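Local coordinates for hypothetical conserved protein (PDB 2R5X) that is of unknown function but belongs to the YugN-like family and folds into an antiparallel sheet packed with helices, at residues R31-D36 with Y54-G59. The protein carries 1 engineered substitution. Numbering follows the deposited sequence. Where two conformers were deposited one is given.
Sequences RAAQWD and YLRVQG
A small, non-bonded surface contact joins residues of the edge strand 30-32 and the turn after it to a strand two places away in the sheet: the methyl group of Ala-32 meets the guanidinium of Arg-56, and that of Ala-33 stands more loosely beside it. Strand 39-48 runs between them, pairing with both neighbours, so the backbones stay apart and Ala-32 CA lies 8.7 Å from Arg-56 CA. The long side chain of Arg-56 spans that gap. With CG anti to the backbone N (chi1 175°), it reaches out from its strand and then bends at chi3 (-70°), which brings its head beside the alanines. NH2 lies 4.0 Å from Ala-32 CB, while NH1 is a looser 4.5 Å from Ala-33 CB; both methyls approach the flat group obliquely. Their small size suits them to sit beside a charged group whose strongest polar partner is Asp-43 of the intervening strand, salt-bridged to NH2. Tyr-54, two residues earlier on the same strand, places CE1 3.7 Å above one guanidinium face, offset toward its rim.

The arrangement belongs to an antiparallel meander, in which strands 30-32, 39-48, 51-61 and 71-84 pair in succession. Leu-55 and Val-57 point to the other side of the sheet, where these apolar residues pack on helix 99-117. Beyond Ala-32 the chain reverses through a type I turn from Ala-33 to Asp-36, closed by a backbone hydrogen bond from Asp-36 N to Ala-33 O, 3.3 Å long. Asp-36 suits the turn's exit: its OD1 accepts hydrogen bonds from the backbone N of Glu-38 and of Arg-39, leading into strand 39-48.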
loop_
_atom_site.group_PDB
_atom_site.type_symbol
_atom_site.label_atom_id
_atom_site.label_comp_id
_atom_site.label_asym_id
_atom_site.label_seq_id
_atom_site.Cartn_x
_atom_site.Cartn_y
_atom_site.Cartn_z
ATOM N N ARG A 31 -6.500 -3.076 5.958
ATOM C CA ARG A 31 -6.784 -3.924 4.825
ATOM C C ARG A 31 -7.955 -3.427 4.044
ATOM O O ARG A 31 -8.884 -2.966 4.605
ATOM C CB ARG A 31 -7.119 -5.308 5.276
ATOM C CG ARG A 31 -5.970 -6.181 5.462
ATOM C CD ARG A 31 -5.341 -6.641 4.187
ATOM N NE ARG A 31 -4.489 -7.695 4.607
ATOM C CZ ARG A 31 -4.706 -8.954 4.350
ATOM N NH1 ARG A 31 -3.905 -9.857 4.837
ATOM N NH2 ARG A 31 -5.687 -9.280 3.564
ATOM N N ALA A 32 -7.886 -3.546 2.748
ATOM C CA ALA A 32 -8.964 -3.097 1.884
ATOM C C ALA A 32 -9.211 -4.139 0.810
ATOM O O ALA A 32 -8.456 -5.110 0.704
ATOM C CB ALA A 32 -8.618 -1.751 1.261
ATOM N N ALA A 33 -10.275 -3.933 0.028
ATOM C CA ALA A 33 -10.648 -4.796 -1.110
ATOM C C ALA A 33 -10.510 -6.279 -0.798
ATOM O O ALA A 33 -9.897 -7.032 -1.554
ATOM C CB ALA A 33 -9.851 -4.429 -2.353
ATOM N N GLN A 34 -11.080 -6.685 0.330
ATOM C CA GLN A 34 -10.816 -8.014 0.882
ATOM C C GLN A 34 -11.594 -9.137 0.199
ATOM O O GLN A 34 -11.446 -10.305 0.552
ATOM C CB GLN A 34 -11.024 -8.024 2.397
ATOM C CG GLN A 34 -9.992 -7.205 3.145
ATOM C CD GLN A 34 -10.210 -7.193 4.639
ATOM O OE1 GLN A 34 -9.606 -7.979 5.365
ATOM N NE2 GLN A 34 -11.075 -6.299 5.109
ATOM N N TRP A 35 -12.399 -8.775 -0.793
ATOM C CA TRP A 35 -13.099 -9.743 -1.632
ATOM C C TRP A 35 -12.163 -10.448 -2.608
ATOM O O TRP A 35 -12.433 -11.576 -3.031
ATOM C CB TRP A 35 -14.222 -9.052 -2.403
ATOM C CG TRP A 35 -13.799 -7.821 -3.160
ATOM C CD1 TRP A 35 -13.249 -7.773 -4.410
ATOM C CD2 TRP A 35 -13.900 -6.457 -2.715
ATOM N NE1 TRP A 35 -12.995 -6.472 -4.769
ATOM C CE2 TRP A 35 -13.387 -5.643 -3.749
ATOM C CE3 TRP A 35 -14.370 -5.846 -1.544
ATOM C CZ2 TRP A 35 -13.336 -4.245 -3.650
ATOM C CZ3 TRP A 35 -14.311 -4.455 -1.445
ATOM C CH2 TRP A 35 -13.808 -3.672 -2.497
ATOM N N ASP A 36 -11.073 -9.766 -2.962
ATOM C CA ASP A 36 -10.092 -10.258 -3.925
ATOM C C ASP A 36 -9.253 -11.364 -3.285
ATOM O O ASP A 36 -8.622 -11.148 -2.249
ATOM C CB ASP A 36 -9.201 -9.095 -4.380
ATOM C CG ASP A 36 -8.443 -9.380 -5.682
ATOM O OD1 ASP A 36 -8.091 -10.543 -5.973
ATOM O OD2 ASP A 36 -8.169 -8.408 -6.413
ATOM N N TYR A 54 -6.758 8.170 -0.651
ATOM C CA TYR A 54 -6.253 6.943 -0.059
ATOM C C TYR A 54 -4.977 6.455 -0.739
ATOM O O TYR A 54 -4.907 6.347 -1.962
ATOM C CB TYR A 54 -7.335 5.847 0.016
ATOM C CG TYR A 54 -8.020 5.513 -1.296
ATOM C CD1 TYR A 54 -7.554 4.470 -2.102
ATOM C CD2 TYR A 54 -9.148 6.220 -1.718
ATOM C CE1 TYR A 54 -8.184 4.153 -3.301
ATOM C CE2 TYR A 54 -9.786 5.913 -2.922
ATOM C CZ TYR A 54 -9.302 4.876 -3.700
ATOM O OH TYR A 54 -9.929 4.567 -4.883
ATOM N N LEU A 55 -3.960 6.194 0.074
ATOM C CA LEU A 55 -2.708 5.637 -0.412
ATOM C C LEU A 55 -2.855 4.123 -0.424
ATOM O O LEU A 55 -3.014 3.506 0.622
ATOM C CB LEU A 55 -1.544 6.069 0.493
ATOM C CG LEU A 55 -0.131 5.542 0.217
ATOM C CD1 LEU A 55 0.316 5.826 -1.221
ATOM C CD2 LEU A 55 0.850 6.131 1.217
ATOM N N ARG A 56 -2.792 3.530 -1.611
ATOM C CA ARG A 56 -3.062 2.105 -1.760
ATOM C C ARG A 56 -1.808 1.315 -2.098
ATOM O O ARG A 56 -1.156 1.579 -3.108
ATOM C CB ARG A 56 -4.139 1.880 -2.830
ATOM C CG ARG A 56 -4.421 0.414 -3.152
ATOM C CD ARG A 56 -5.803 0.227 -3.786
ATOM N NE ARG A 56 -6.888 0.464 -2.831
ATOM C CZ ARG A 56 -8.157 0.107 -3.016
ATOM N NH1 ARG A 56 -8.528 -0.522 -4.124
ATOM N NH2 ARG A 56 -9.060 0.370 -2.086
ATOM N N VAL A 57 -1.486 0.347 -1.242
ATOM C CA VAL A 57 -0.386 -0.595 -1.482
ATOM C C VAL A 57 -0.995 -1.981 -1.700
ATOM O O VAL A 57 -1.837 -2.429 -0.929
ATOM C CB VAL A 57 0.637 -0.602 -0.322
ATOM C CG1 VAL A 57 1.731 -1.652 -0.534
ATOM C CG2 VAL A 57 1.263 0.784 -0.169
ATOM N N GLN A 58 -0.567 -2.640 -2.769
ATOM C CA GLN A 58 -1.173 -3.882 -3.191
ATOM C C GLN A 58 -0.086 -4.866 -3.581
ATOM O O GLN A 58 0.975 -4.476 -4.078
ATOM C CB GLN A 58 -2.089 -3.615 -4.381
ATOM C CG GLN A 58 -3.213 -4.602 -4.544
ATOM C CD GLN A 58 -4.214 -4.162 -5.585
ATOM O OE1 GLN A 58 -3.840 -3.746 -6.679
ATOM N NE2 GLN A 58 -5.499 -4.260 -5.256
ATOM N N GLY A 59 -0.361 -6.143 -3.347
ATOM C CA GLY A 59 0.529 -7.215 -3.747
ATOM C C GLY A 59 -0.253 -8.472 -4.084
ATOM O O GLY A 59 -1.367 -8.655 -3.603
#